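Local coordinates for lipoprotein (PDB 7ADK) that probably acts as a peptidase of the PA clan, the clan of chymotrypsin-like proteases, at residues N200-K205 with T231-A236; P266-S271 with D643-Q648; K293-Q298 with T417-E422; S492-N497 with K555-V560; G744-P749 with L785-R790. All coordinates share one frame; numbering follows the deposited sequence.

Interaction 1 of 5, residues N200-K205 with T231-A236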
# COMPACT_ATOMS: atom_id res chain seq x y z
N ASN B 200 -28.64 37.32 9.13
CA ASN B 200 -29.95 37.99 9.14
C ASN B 200 -31.13 37.00 9.30
O ASN B 200 -31.11 35.88 8.78
CB ASN B 200 -30.11 38.87 7.89
CG ASN B 200 -29.94 38.11 6.58
OD1 ASN B 200 -28.86 37.64 6.26
ND2 ASN B 200 -30.97 37.99 5.80
N SER B 201 -32.15 37.40 10.05
CA SER B 201 -33.12 36.49 10.67
C SER B 201 -34.54 37.08 10.60
O SER B 201 -34.71 38.29 10.48
CB SER B 201 -32.69 36.24 12.12
OG SER B 201 -31.49 35.49 12.20
N ILE B 202 -35.56 36.22 10.66
CA ILE B 202 -36.97 36.58 10.51
C ILE B 202 -37.70 36.38 11.85
O ILE B 202 -37.29 35.58 12.69
CB ILE B 202 -37.59 35.84 9.30
CG1 ILE B 202 -36.88 36.20 7.97
CG2 ILE B 202 -39.09 36.07 9.15
CD1 ILE B 202 -36.95 37.67 7.53
N ASN B 203 -38.74 37.18 12.09
CA ASN B 203 -39.50 37.25 13.34
C ASN B 203 -40.41 36.02 13.60
O ASN B 203 -40.43 35.06 12.83
CB ASN B 203 -40.30 38.57 13.33
CG ASN B 203 -41.40 38.64 12.29
OD1 ASN B 203 -41.36 38.01 11.24
ND2 ASN B 203 -42.43 39.39 12.54
N LEU B 204 -41.16 36.06 14.70
CA LEU B 204 -42.02 34.98 15.23
C LEU B 204 -43.25 34.61 14.36
O LEU B 204 -43.82 33.53 14.53
CB LEU B 204 -42.43 35.45 16.64
CG LEU B 204 -43.19 34.46 17.52
CD1 LEU B 204 -42.45 33.15 17.70
CD2 LEU B 204 -43.42 35.09 18.88
N LYS B 205 -43.68 35.50 13.46
CA LYS B 205 -44.70 35.24 12.43
C LYS B 205 -44.08 34.37 11.31
O LYS B 205 -42.98 33.86 11.43
CB LYS B 205 -45.20 36.63 11.93
CG LYS B 205 -46.65 36.69 11.39
CD LYS B 205 -46.87 36.83 9.87
CE LYS B 205 -46.24 38.07 9.24
NZ LYS B 205 -46.38 38.07 7.77
N THR B 231 -32.64 28.80 3.07
CA THR B 231 -33.77 29.19 3.93
C THR B 231 -34.79 30.08 3.19
O THR B 231 -35.40 29.66 2.22
CB THR B 231 -33.27 29.75 5.29
OG1 THR B 231 -32.53 30.94 5.14
CG2 THR B 231 -32.41 28.78 6.07
N TYR B 232 -35.00 31.30 3.69
CA TYR B 232 -36.12 32.17 3.38
C TYR B 232 -35.72 33.62 3.67
O TYR B 232 -34.86 33.87 4.52
CB TYR B 232 -37.30 31.69 4.26
CG TYR B 232 -36.93 31.41 5.71
CD1 TYR B 232 -36.71 32.46 6.61
CD2 TYR B 232 -36.70 30.08 6.13
CE1 TYR B 232 -36.27 32.20 7.92
CE2 TYR B 232 -36.24 29.82 7.43
CZ TYR B 232 -36.05 30.87 8.34
OH TYR B 232 -35.61 30.60 9.59
N TYR B 233 -36.33 34.60 3.01
CA TYR B 233 -36.28 36.00 3.44
C TYR B 233 -37.59 36.69 3.07
O TYR B 233 -38.04 36.61 1.93
CB TYR B 233 -35.07 36.73 2.84
CG TYR B 233 -34.93 38.15 3.35
CD1 TYR B 233 -34.38 38.38 4.62
CD2 TYR B 233 -35.40 39.23 2.57
CE1 TYR B 233 -34.27 39.70 5.10
CE2 TYR B 233 -35.30 40.55 3.06
CZ TYR B 233 -34.72 40.79 4.33
OH TYR B 233 -34.61 42.05 4.80
N ASN B 234 -38.25 37.32 4.05
CA ASN B 234 -39.69 37.54 3.99
C ASN B 234 -40.15 38.97 4.31
O ASN B 234 -41.35 39.19 4.43
CB ASN B 234 -40.40 36.51 4.89
CG ASN B 234 -40.13 35.07 4.54
OD1 ASN B 234 -39.02 34.58 4.66
ND2 ASN B 234 -41.11 34.33 4.11
N ALA B 235 -39.25 39.95 4.40
CA ALA B 235 -39.65 41.32 4.74
C ALA B 235 -40.64 41.93 3.71
O ALA B 235 -41.57 42.63 4.09
CB ALA B 235 -38.39 42.18 4.90
N ALA B 236 -40.50 41.59 2.42
CA ALA B 236 -41.49 41.80 1.35
C ALA B 236 -41.97 40.46 0.74
O ALA B 236 -42.25 40.38 -0.46
CB ALA B 236 -40.89 42.77 0.33
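Ile202 carries this contact, a piece of loop-on-loop packing at the surface in which segment 200-205 lies against segment 231-236. Neither segment is regular helix or strand, and the chain between them includes the short helices 208-212 and 220-226, so the contact brings together the two ends of a small helical excursion.

The apolar part shows how one branched side chain can serve two aromatic neighbours. With CG1 anti to the carbonyl carbon (chi1 -60°), Ile202 brings that methylene to the edge of the Tyr232 ring, near its plane and 4.0 Å from Tyr232 CD1. The chain then bends, and the terminal methyl takes up the second ring: Ile202 CD1 lies 3.9 Å from Tyr233 CD1, neither squarely over the face nor at the edge, while the two side chains as a whole cross at about a right angle. Tyr232 is itself stacked on Phe220, which ties the pair to helix 220-226.

The polar groups touch the other segment but are bonded outside it. Asn200 ND2 rests 3.6 Å from Tyr233 CD1, with the amide and ring planes turned 61° apart, while its hydrogen bond goes to Thr241 OG1. Asn234 ND2 likewise bonds to Glu206. Across the contact, the backbone beside that side chain meets a methyl group: Ile202 CD1 comes to 3.7 Å from Asn234 N.

Interaction 2 of 5, residues P266-S271 with D643-Q648; sequences PSVVDS and DFYLDQ
The backbones of two irregular segments, 266-271 and 643-648, come nearest at Val269 and Tyr645, 7.3 Å between CA atoms, far enough apart for side chains to do the joining. Tyr645 does most of it. Its CG lies beside the backbone N (chi1 -66°), and from there the ring extends along segment 266-271 until its hydroxyl meets the main chain. Tyr645 OH donates to Ser267 O over 2.8 Å, coming from above the carbonyl plane, 45° out of it.

On the way the ring passes two valines. Val268 crosses it at about a right angle, its CG2 4.0 Å from Tyr645 CE1. Val269 slides past with its backbone N over one ring face; the modelled approach of its CG1 is too short to be reliable. Phe644 CD2 lies above the rim of the opposite face, and the edge of the phenylalanine ring meets a backbone oxygen, Pro266 O, 3.9 Å from Phe644 CZ.

The tyrosine is presented by an Asx turn, in which Asp643 OD1 accepts from Tyr645 N at 3.2 Å. The contact thus joins a loop that precedes strand 289-293 to a turn between helices 603-606 and 651-655, in the interior of the protein.

The other carboxylate oxygen, Asp643 OD2, is 3.4 Å from Val269 CG2. Asp270 OD1 stands 4.2 Å from Asp643 OD2, a proximity of like charges probably eased by the outside bonds, Asp643 OD2 with Ser663 and Asp270 OD2 with Tyr673 OH, whose ring also meets Tyr645.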
# COMPACT_ATOMS: atom_id res chain seq x y z
N PRO B 266 -15.11 4.97 3.69
CA PRO B 266 -14.60 5.18 2.34
C PRO B 266 -14.12 3.87 1.69
O PRO B 266 -13.52 3.03 2.37
CB PRO B 266 -13.44 6.17 2.49
CG PRO B 266 -13.73 6.89 3.79
CD PRO B 266 -14.38 5.81 4.63
N SER B 267 -14.31 3.68 0.39
CA SER B 267 -14.14 2.39 -0.30
C SER B 267 -12.82 1.59 -0.13
O SER B 267 -11.78 2.11 0.28
CB SER B 267 -14.39 2.64 -1.79
OG SER B 267 -14.09 1.54 -2.61
N VAL B 268 -12.84 0.32 -0.54
CA VAL B 268 -11.66 -0.44 -1.02
C VAL B 268 -10.93 0.26 -2.19
O VAL B 268 -11.39 1.30 -2.66
CB VAL B 268 -12.04 -1.93 -1.19
CG1 VAL B 268 -12.90 -2.22 -2.41
CG2 VAL B 268 -10.85 -2.89 -1.22
N VAL B 269 -9.76 -0.23 -2.60
CA VAL B 269 -8.76 0.61 -3.29
C VAL B 269 -7.95 0.03 -4.46
O VAL B 269 -7.47 0.79 -5.29
CB VAL B 269 -7.79 1.13 -2.24
CG1 VAL B 269 -6.91 0.01 -1.71
CG2 VAL B 269 -6.86 2.19 -2.80
N ASP B 270 -7.71 -1.28 -4.55
CA ASP B 270 -6.85 -1.86 -5.61
C ASP B 270 -7.53 -3.08 -6.24
O ASP B 270 -6.91 -3.76 -7.05
CB ASP B 270 -5.44 -2.23 -5.09
CG ASP B 270 -4.50 -1.13 -4.55
OD1 ASP B 270 -4.35 -0.06 -5.17
OD2 ASP B 270 -3.83 -1.39 -3.51
N SER B 271 -8.76 -3.39 -5.86
CA SER B 271 -9.46 -4.65 -6.14
C SER B 271 -10.68 -4.42 -7.04
O SER B 271 -11.29 -3.36 -6.96
CB SER B 271 -9.87 -5.31 -4.83
OG SER B 271 -10.36 -6.60 -5.09
N ASP B 643 -3.90 6.31 1.05
CA ASP B 643 -4.21 4.90 0.84
C ASP B 643 -3.83 4.04 2.06
O ASP B 643 -2.68 3.67 2.25
CB ASP B 643 -3.53 4.43 -0.46
CG ASP B 643 -3.84 2.99 -0.87
OD1 ASP B 643 -4.33 2.21 -0.03
OD2 ASP B 643 -3.60 2.68 -2.06
N PHE B 644 -4.82 3.76 2.90
CA PHE B 644 -4.69 3.07 4.18
C PHE B 644 -4.63 1.54 4.10
O PHE B 644 -4.45 0.87 5.11
CB PHE B 644 -5.85 3.53 5.08
CG PHE B 644 -7.24 3.34 4.53
CD1 PHE B 644 -7.90 4.40 3.88
CD2 PHE B 644 -7.91 2.12 4.72
CE1 PHE B 644 -9.23 4.26 3.47
CE2 PHE B 644 -9.24 1.98 4.32
CZ PHE B 644 -9.90 3.05 3.70
N TYR B 645 -4.79 0.96 2.91
CA TYR B 645 -4.77 -0.50 2.74
C TYR B 645 -3.36 -1.07 2.62
O TYR B 645 -3.15 -2.26 2.85
CB TYR B 645 -5.57 -0.88 1.51
CG TYR B 645 -7.04 -0.59 1.60
CD1 TYR B 645 -7.89 -1.61 2.04
CD2 TYR B 645 -7.56 0.67 1.24
CE1 TYR B 645 -9.26 -1.37 2.16
CE2 TYR B 645 -8.94 0.90 1.33
CZ TYR B 645 -9.78 -0.10 1.85
OH TYR B 645 -11.08 0.15 2.08
N LEU B 646 -2.38 -0.23 2.27
CA LEU B 646 -0.96 -0.56 2.28
C LEU B 646 -0.49 -0.93 3.70
O LEU B 646 -0.68 -0.14 4.63
CB LEU B 646 -0.16 0.63 1.73
CG LEU B 646 -0.45 0.97 0.26
CD1 LEU B 646 0.12 2.34 -0.08
CD2 LEU B 646 0.18 -0.04 -0.68
N ASP B 647 0.13 -2.09 3.89
CA ASP B 647 0.72 -2.47 5.18
C ASP B 647 1.93 -1.58 5.52
O ASP B 647 2.67 -1.19 4.62
CB ASP B 647 1.10 -3.95 5.22
CG ASP B 647 1.69 -4.37 6.57
OD1 ASP B 647 1.19 -3.91 7.62
OD2 ASP B 647 2.69 -5.10 6.58
N GLN B 648 2.18 -1.33 6.80
CA GLN B 648 3.32 -0.55 7.28
C GLN B 648 4.67 -1.08 6.75
O GLN B 648 5.60 -0.30 6.58
CB GLN B 648 3.28 -0.51 8.81
CG GLN B 648 4.49 0.20 9.44
CD GLN B 648 4.32 0.55 10.90
OE1 GLN B 648 3.40 0.14 11.59
NE2 GLN B 648 5.20 1.35 11.45

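Interaction 3 of 5, residues K293-Q298 with T417-E422; sequences KTSAIQ and TFQISE
Lys293 and Gln419 both run out extended beyond CG, the glutamine with CG anti to its carbonyl carbon (chi1 -51°), and the two side chains cross at about a right angle. At the crossing Lys293 NZ donates to Gln419 OE1 over 2.8 Å, in the carbonyl plane and on a lone pair. The ammonium has a further, weak bond to Tyr660 OH. The amide's other end turns toward Ser295, whose OG lies 3.6 Å from Gln419 NE2, and Val460 packs against both Lys293 and Gln419.

The backbone oxygen of Ile420 is met twice. Thr294 N donates to Ile420 O at 3.2 Å in a fairly straight bond (165° at the hydrogen), and the CA-H of Lys293 adds a weaker contact to the same oxygen. Beside this bond the side chains of Thr294 and Ile420 lie alongside each other, pointing the same way, with OG1 of the threonine 3.7 Å from CG2 of the isoleucine.

Farther along, the contact becomes apolar and lies on the surface. Ile297 CD1 touches Phe418 CB at 3.7 Å and approaches the ring obliquely, while Ile297 CG2 and Ile420 CD1 are a looser 4.3 Å apart.

Lys293 and Ser421 form an antiparallel, non-hydrogen-bonded pair, 4.5 Å between CA atoms, after which the first strand gives way to a loop. The arrangement is that of two sheet strands, 289-293 and 421-433, parting at the base of a long helical insertion that begins with helix 299-313 and returns through helix 402-412.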
# COMPACT_ATOMS: atom_id res chain seq x y z
N LYS B 293 1.32 19.07 -16.57
CA LYS B 293 2.49 19.63 -15.88
C LYS B 293 2.81 21.02 -16.42
O LYS B 293 2.92 21.21 -17.63
CB LYS B 293 3.64 18.62 -15.99
CG LYS B 293 4.45 18.58 -14.68
CD LYS B 293 5.61 17.57 -14.74
CE LYS B 293 6.23 17.35 -13.35
NZ LYS B 293 7.59 16.76 -13.42
N THR B 294 2.93 22.01 -15.54
CA THR B 294 3.02 23.45 -15.89
C THR B 294 4.43 24.04 -15.79
O THR B 294 4.67 25.13 -16.30
CB THR B 294 2.08 24.28 -15.01
OG1 THR B 294 2.30 23.95 -13.67
CG2 THR B 294 0.63 24.03 -15.34
N SER B 295 5.39 23.34 -15.18
CA SER B 295 6.76 23.84 -14.91
C SER B 295 6.86 25.11 -14.05
O SER B 295 7.73 25.95 -14.27
CB SER B 295 7.60 23.95 -16.19
OG SER B 295 8.97 24.10 -15.91
N ALA B 296 5.99 25.24 -13.06
CA ALA B 296 5.95 26.30 -12.07
C ALA B 296 5.43 25.76 -10.72
O ALA B 296 5.22 24.56 -10.59
CB ALA B 296 5.09 27.41 -12.64
N ILE B 297 5.19 26.62 -9.73
CA ILE B 297 4.53 26.30 -8.45
C ILE B 297 3.57 27.41 -7.97
O ILE B 297 2.52 27.14 -7.39
CB ILE B 297 5.60 26.04 -7.33
CG1 ILE B 297 6.49 24.82 -7.61
CG2 ILE B 297 4.98 25.93 -5.93
CD1 ILE B 297 7.53 24.51 -6.54
N GLN B 298 3.93 28.67 -8.19
CA GLN B 298 3.52 29.79 -7.33
C GLN B 298 2.06 30.29 -7.31
O GLN B 298 1.73 30.96 -6.34
CB GLN B 298 4.49 30.96 -7.55
CG GLN B 298 5.98 30.61 -7.36
CD GLN B 298 6.30 29.91 -6.04
OE1 GLN B 298 7.11 29.01 -5.98
NE2 GLN B 298 5.70 30.28 -4.94
N THR B 417 12.79 25.85 -12.74
CA THR B 417 13.54 24.93 -11.88
C THR B 417 12.71 23.74 -11.44
O THR B 417 13.01 22.60 -11.81
CB THR B 417 14.12 25.71 -10.69
OG1 THR B 417 15.11 26.59 -11.17
CG2 THR B 417 14.79 24.85 -9.63
N PHE B 418 11.65 23.98 -10.66
CA PHE B 418 10.69 22.98 -10.20
C PHE B 418 9.49 22.87 -11.14
O PHE B 418 9.25 23.75 -11.98
CB PHE B 418 10.21 23.32 -8.78
CG PHE B 418 11.30 23.45 -7.74
CD1 PHE B 418 11.43 24.61 -6.99
CD2 PHE B 418 12.18 22.39 -7.51
CE1 PHE B 418 12.45 24.73 -6.03
CE2 PHE B 418 13.20 22.50 -6.56
CZ PHE B 418 13.33 23.68 -5.82
N GLN B 419 8.73 21.79 -10.99
CA GLN B 419 7.52 21.49 -11.75
C GLN B 419 6.40 20.99 -10.82
O GLN B 419 6.66 20.25 -9.87
CB GLN B 419 7.82 20.47 -12.85
CG GLN B 419 9.02 20.81 -13.74
CD GLN B 419 9.09 19.96 -15.00
OE1 GLN B 419 8.80 18.78 -15.00
NE2 GLN B 419 9.48 20.53 -16.12
N ILE B 420 5.15 21.33 -11.13
CA ILE B 420 3.96 20.88 -10.41
C ILE B 420 2.90 20.36 -11.39
O ILE B 420 2.93 20.67 -12.58
CB ILE B 420 3.46 21.99 -9.44
CG1 ILE B 420 2.86 21.38 -8.17
CG2 ILE B 420 2.49 22.96 -10.11
CD1 ILE B 420 2.81 22.33 -7.00
N SER B 421 2.02 19.47 -10.91
CA SER B 421 0.97 18.82 -11.72
C SER B 421 -0.43 19.20 -11.25
O SER B 421 -0.77 19.01 -10.08
CB SER B 421 1.08 17.29 -11.69
OG SER B 421 2.38 16.84 -12.02
N GLU B 422 -1.30 19.62 -12.16
CA GLU B 422 -2.73 19.36 -11.98
C GLU B 422 -2.97 17.88 -12.30
O GLU B 422 -2.45 17.38 -13.31
CB GLU B 422 -3.56 20.28 -12.88
CG GLU B 422 -5.07 20.02 -12.77
CD GLU B 422 -5.60 20.05 -11.33
OE1 GLU B 422 -5.29 21.02 -10.62
OE2 GLU B 422 -6.29 19.08 -10.92

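Interaction 4 of 5, residues S492-N497 with K555-V560; sequences SPINGN and KYSYSV
Ser492 and Ser557 form the tight part of this contact, an antiparallel hydrogen-bonded pair reinforced by its side chains. The backbones exchange two bonds, Ser492 N to Ser557 O at 3.1 Å and Ser557 N to Ser492 O at 3.0 Å. Both side chains stand on the same face of the sheet, and their hydroxyls are hydrogen-bonded too: Ser557 OG donates to Ser492 OG at 2.8 Å. Ile494 CD1 packs against Ser557 OG, 3.5 Å away.

Beyond Pro493 the strand pairing ends. Ile494 N still donates to Lys555 O over 2.9 Å, from 40° out of the carbonyl plane, and the chain then folds into a type I' turn, Ile494 to Asn497, with Asn495 and Gly496 at its exposed tip. Asn497 secures the turn from within: its backbone N and its ND2 reach Ile494 O from opposite faces of the carbonyl plane, the latter at 2.9 Å in a nearly straight bond (172°). The lysine alkyl chain crosses that amide obliquely, Asn497 OD1 lying 3.7 Å from Lys555 CG, and continues extended at the surface to a long, weak ion pair with Asp552.

Tyr556 points to the other side, where its hydroxyl bonds to Lys498 O and its ring meets Leu499 and Asp501. Strand 486-493 lies between strands 461-467 and 556-562 in the antiparallel sheet, and 556-562 pairs in turn with 565-566.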
# COMPACT_ATOMS: atom_id res chain seq x y z
N SER B 492 4.78 15.35 -25.02
CA SER B 492 5.61 16.53 -24.80
C SER B 492 5.81 17.30 -26.11
O SER B 492 5.86 16.67 -27.17
CB SER B 492 6.95 16.12 -24.22
OG SER B 492 7.60 15.16 -25.03
N PRO B 493 5.89 18.63 -26.08
CA PRO B 493 6.01 19.46 -27.28
C PRO B 493 7.42 19.48 -27.88
O PRO B 493 8.42 19.36 -27.17
CB PRO B 493 5.61 20.85 -26.81
CG PRO B 493 6.05 20.90 -25.36
CD PRO B 493 5.84 19.47 -24.89
N ILE B 494 7.51 19.71 -29.18
CA ILE B 494 8.75 19.78 -29.97
C ILE B 494 8.66 20.96 -30.95
O ILE B 494 7.57 21.37 -31.36
CB ILE B 494 9.01 18.38 -30.61
CG1 ILE B 494 9.95 17.58 -29.72
CG2 ILE B 494 9.50 18.40 -32.05
CD1 ILE B 494 10.32 16.20 -30.23
N ASN B 495 9.80 21.56 -31.33
CA ASN B 495 9.89 22.67 -32.29
C ASN B 495 9.00 23.90 -31.97
O ASN B 495 8.53 24.58 -32.88
CB ASN B 495 9.72 22.14 -33.72
CG ASN B 495 10.74 21.09 -34.10
OD1 ASN B 495 11.92 21.21 -33.81
ND2 ASN B 495 10.34 20.03 -34.76
N GLY B 496 8.73 24.17 -30.70
CA GLY B 496 7.86 25.28 -30.28
C GLY B 496 6.36 25.11 -30.59
O GLY B 496 5.63 26.09 -30.55
N ASN B 497 5.88 23.90 -30.89
CA ASN B 497 4.45 23.59 -30.93
C ASN B 497 3.85 23.62 -29.51
O ASN B 497 4.50 23.19 -28.57
CB ASN B 497 4.21 22.23 -31.59
CG ASN B 497 4.52 22.27 -33.07
OD1 ASN B 497 3.68 22.56 -33.90
ND2 ASN B 497 5.74 21.98 -33.46
N LYS B 555 6.15 17.35 -34.36
CA LYS B 555 5.52 18.37 -33.50
C LYS B 555 5.47 17.97 -32.04
O LYS B 555 5.55 18.84 -31.17
CB LYS B 555 4.11 18.68 -34.03
CG LYS B 555 4.14 19.23 -35.47
CD LYS B 555 2.75 19.47 -36.03
CE LYS B 555 2.86 19.81 -37.52
NZ LYS B 555 1.66 19.48 -38.26
N TYR B 556 5.38 16.68 -31.74
CA TYR B 556 5.38 16.14 -30.38
C TYR B 556 6.18 14.85 -30.28
O TYR B 556 6.20 14.05 -31.22
CB TYR B 556 3.94 15.89 -29.90
CG TYR B 556 2.99 17.07 -30.00
CD1 TYR B 556 2.32 17.33 -31.21
CD2 TYR B 556 2.83 17.96 -28.92
CE1 TYR B 556 1.55 18.49 -31.36
CE2 TYR B 556 2.05 19.12 -29.07
CZ TYR B 556 1.41 19.39 -30.29
OH TYR B 556 0.65 20.49 -30.47
N SER B 557 6.77 14.58 -29.12
CA SER B 557 7.36 13.30 -28.74
C SER B 557 6.51 12.60 -27.68
O SER B 557 6.29 13.16 -26.61
CB SER B 557 8.81 13.46 -28.25
OG SER B 557 8.99 14.61 -27.45
N TYR B 558 6.08 11.38 -27.98
CA TYR B 558 5.41 10.49 -27.03
C TYR B 558 6.40 9.53 -26.37
O TYR B 558 7.39 9.11 -26.97
CB TYR B 558 4.23 9.75 -27.67
CG TYR B 558 4.57 8.59 -28.58
CD1 TYR B 558 4.70 8.80 -29.96
CD2 TYR B 558 4.74 7.30 -28.05
CE1 TYR B 558 5.02 7.73 -30.81
CE2 TYR B 558 5.07 6.23 -28.90
CZ TYR B 558 5.22 6.44 -30.28
OH TYR B 558 5.54 5.42 -31.11
N SER B 559 6.11 9.16 -25.13
CA SER B 559 6.78 8.09 -24.40
C SER B 559 5.77 7.20 -23.69
O SER B 559 4.78 7.70 -23.16
CB SER B 559 7.83 8.67 -23.44
OG SER B 559 7.27 9.63 -22.57
N VAL B 560 5.98 5.89 -23.73
CA VAL B 560 5.12 4.87 -23.13
C VAL B 560 5.84 4.27 -21.95
O VAL B 560 6.98 3.84 -22.07
CB VAL B 560 4.71 3.77 -24.12
CG1 VAL B 560 3.63 2.88 -23.54
CG2 VAL B 560 4.22 4.34 -25.44

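Interaction 5 of 5, residues G744-P749 with L785-R790; sequences GLEILP and LAVAFR
Ala786 O is gripped twice from segment 744-749: Ile747 N donates to it at 2.9 Å, in the carbonyl plane, and Glu746 CA adds a CH contact at 3.2 Å. Ala786 N returns a bond to Ile747 O at 3.0 Å, which makes Ile747 and Ala786 an antiparallel hydrogen-bonded pair. Two residues further along each strand, beyond the non-hydrogen-bonded pair Glu746 and Val787, Ala788 N donates to Leu745 O over 3.0 Å.

The side chains sort by face. Glu746 and Val787 share one, and the extended glutamate lies across apolar neighbours, OE2 3.7 Å from Val787 CG2 and OE1 3.9 Å from Leu785 CB. Ile747 and Ala786 share the other face. At one end Leu748 and Leu785 run side by side, with CD1 of the former 3.7 Å from CD2 of the latter; at the other, Leu745 CG packs on Ala788 CB at 4.0 Å.

The short strand axes make an angle of 138°, antiparallel but strongly twisted. Within the mixed sheet, strand 737-747 is also paired with 712-714, whose Thr713 touches Glu746 and Leu748, and strand 783-792 with 769-778, whose His775 touches Glu746. Arg790 leads off toward strand 807-809 through a salt bridge to Asp809.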
# COMPACT_ATOMS: atom_id res chain seq x y z
N GLY B 744 -27.27 22.86 -9.60
CA GLY B 744 -27.81 21.69 -10.30
C GLY B 744 -28.28 20.57 -9.39
O GLY B 744 -28.18 20.66 -8.17
N LEU B 745 -28.82 19.50 -9.98
CA LEU B 745 -29.16 18.27 -9.27
C LEU B 745 -27.88 17.52 -8.93
O LEU B 745 -27.02 17.35 -9.80
CB LEU B 745 -30.12 17.44 -10.13
CG LEU B 745 -30.48 16.05 -9.57
CD1 LEU B 745 -31.25 16.14 -8.27
CD2 LEU B 745 -31.34 15.29 -10.56
N GLU B 746 -27.73 17.05 -7.70
CA GLU B 746 -26.54 16.33 -7.26
C GLU B 746 -26.85 15.12 -6.37
O GLU B 746 -27.92 15.01 -5.77
CB GLU B 746 -25.52 17.27 -6.60
CG GLU B 746 -24.99 18.34 -7.56
CD GLU B 746 -23.71 19.05 -7.11
OE1 GLU B 746 -23.21 18.83 -6.00
OE2 GLU B 746 -23.21 19.90 -7.88
N ILE B 747 -25.89 14.21 -6.33
CA ILE B 747 -25.97 12.86 -5.77
C ILE B 747 -24.92 12.68 -4.67
O ILE B 747 -23.82 13.20 -4.80
CB ILE B 747 -25.76 11.85 -6.91
CG1 ILE B 747 -26.77 12.00 -8.07
CG2 ILE B 747 -25.75 10.41 -6.41
CD1 ILE B 747 -28.23 11.84 -7.70
N LEU B 748 -25.26 11.95 -3.61
CA LEU B 748 -24.33 11.55 -2.54
C LEU B 748 -24.07 10.02 -2.59
O LEU B 748 -24.84 9.25 -2.03
CB LEU B 748 -24.85 11.99 -1.15
CG LEU B 748 -24.91 13.49 -0.82
CD1 LEU B 748 -23.57 14.16 -1.04
CD2 LEU B 748 -25.98 14.28 -1.56
N PRO B 749 -22.99 9.58 -3.25
CA PRO B 749 -22.51 8.20 -3.21
C PRO B 749 -22.17 7.68 -1.81
O PRO B 749 -21.55 8.38 -1.01
CB PRO B 749 -21.26 8.23 -4.09
CG PRO B 749 -20.84 9.68 -4.17
CD PRO B 749 -22.19 10.34 -4.20
N LEU B 785 -19.80 14.54 -3.30
CA LEU B 785 -20.84 15.13 -4.15
C LEU B 785 -20.60 14.88 -5.64
O LEU B 785 -19.48 15.05 -6.12
CB LEU B 785 -20.92 16.62 -3.83
CG LEU B 785 -21.34 16.91 -2.38
CD1 LEU B 785 -20.35 17.86 -1.72
CD2 LEU B 785 -22.72 17.52 -2.32
N ALA B 786 -21.65 14.53 -6.37
CA ALA B 786 -21.60 14.28 -7.81
C ALA B 786 -22.67 15.05 -8.61
O ALA B 786 -23.84 15.04 -8.26
CB ALA B 786 -21.67 12.77 -8.05
N VAL B 787 -22.27 15.68 -9.72
CA VAL B 787 -23.13 16.43 -10.65
C VAL B 787 -23.97 15.48 -11.48
O VAL B 787 -23.41 14.73 -12.27
CB VAL B 787 -22.27 17.29 -11.60
CG1 VAL B 787 -23.08 17.99 -12.68
CG2 VAL B 787 -21.53 18.37 -10.85
N ALA B 788 -25.30 15.54 -11.41
CA ALA B 788 -26.11 14.83 -12.39
C ALA B 788 -26.08 15.57 -13.74
O ALA B 788 -26.26 16.79 -13.81
CB ALA B 788 -27.52 14.62 -11.86
N PHE B 789 -25.89 14.84 -14.83
CA PHE B 789 -25.90 15.40 -16.20
C PHE B 789 -27.27 15.92 -16.64
O PHE B 789 -27.37 16.85 -17.44
CB PHE B 789 -25.50 14.31 -17.21
CG PHE B 789 -24.17 13.64 -16.99
CD1 PHE B 789 -22.98 14.29 -17.33
CD2 PHE B 789 -24.13 12.34 -16.46
CE1 PHE B 789 -21.76 13.62 -17.18
CE2 PHE B 789 -22.90 11.70 -16.28
CZ PHE B 789 -21.72 12.32 -16.67
N ARG B 790 -28.32 15.27 -16.15
CA ARG B 790 -29.71 15.48 -16.52
C ARG B 790 -30.53 15.77 -15.27
O ARG B 790 -30.33 15.15 -14.24
CB ARG B 790 -30.20 14.25 -17.27
CG ARG B 790 -31.56 14.46 -17.92
CD ARG B 790 -31.98 13.24 -18.72
NE ARG B 790 -33.35 13.35 -19.21
CZ ARG B 790 -33.75 13.89 -20.33
NH1 ARG B 790 -32.96 14.45 -21.18
NH2 ARG B 790 -35.00 13.86 -20.65

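In the fold
From the N terminus, interaction 1 comes first and closes a short loop that holds two helices, far from the centre of the chain. Interaction 2 then opens at 266-271 and closes only at 643-648, and within that long loop lie interactions 3 and 4, one after the other. Interaction 3 spans the helical insertion between its strands, whereas the loop of interaction 4 contains strands; both belong to the ten-stranded antiparallel sheet, their nearest atoms about 8 Å apart. Interaction 5 follows and joins strands of the mixed sheet, coming within about 8 Å of interaction 2 at nearest atoms. None cross. Two sheets would suit the double-barrel plan of PA-clan peptidases.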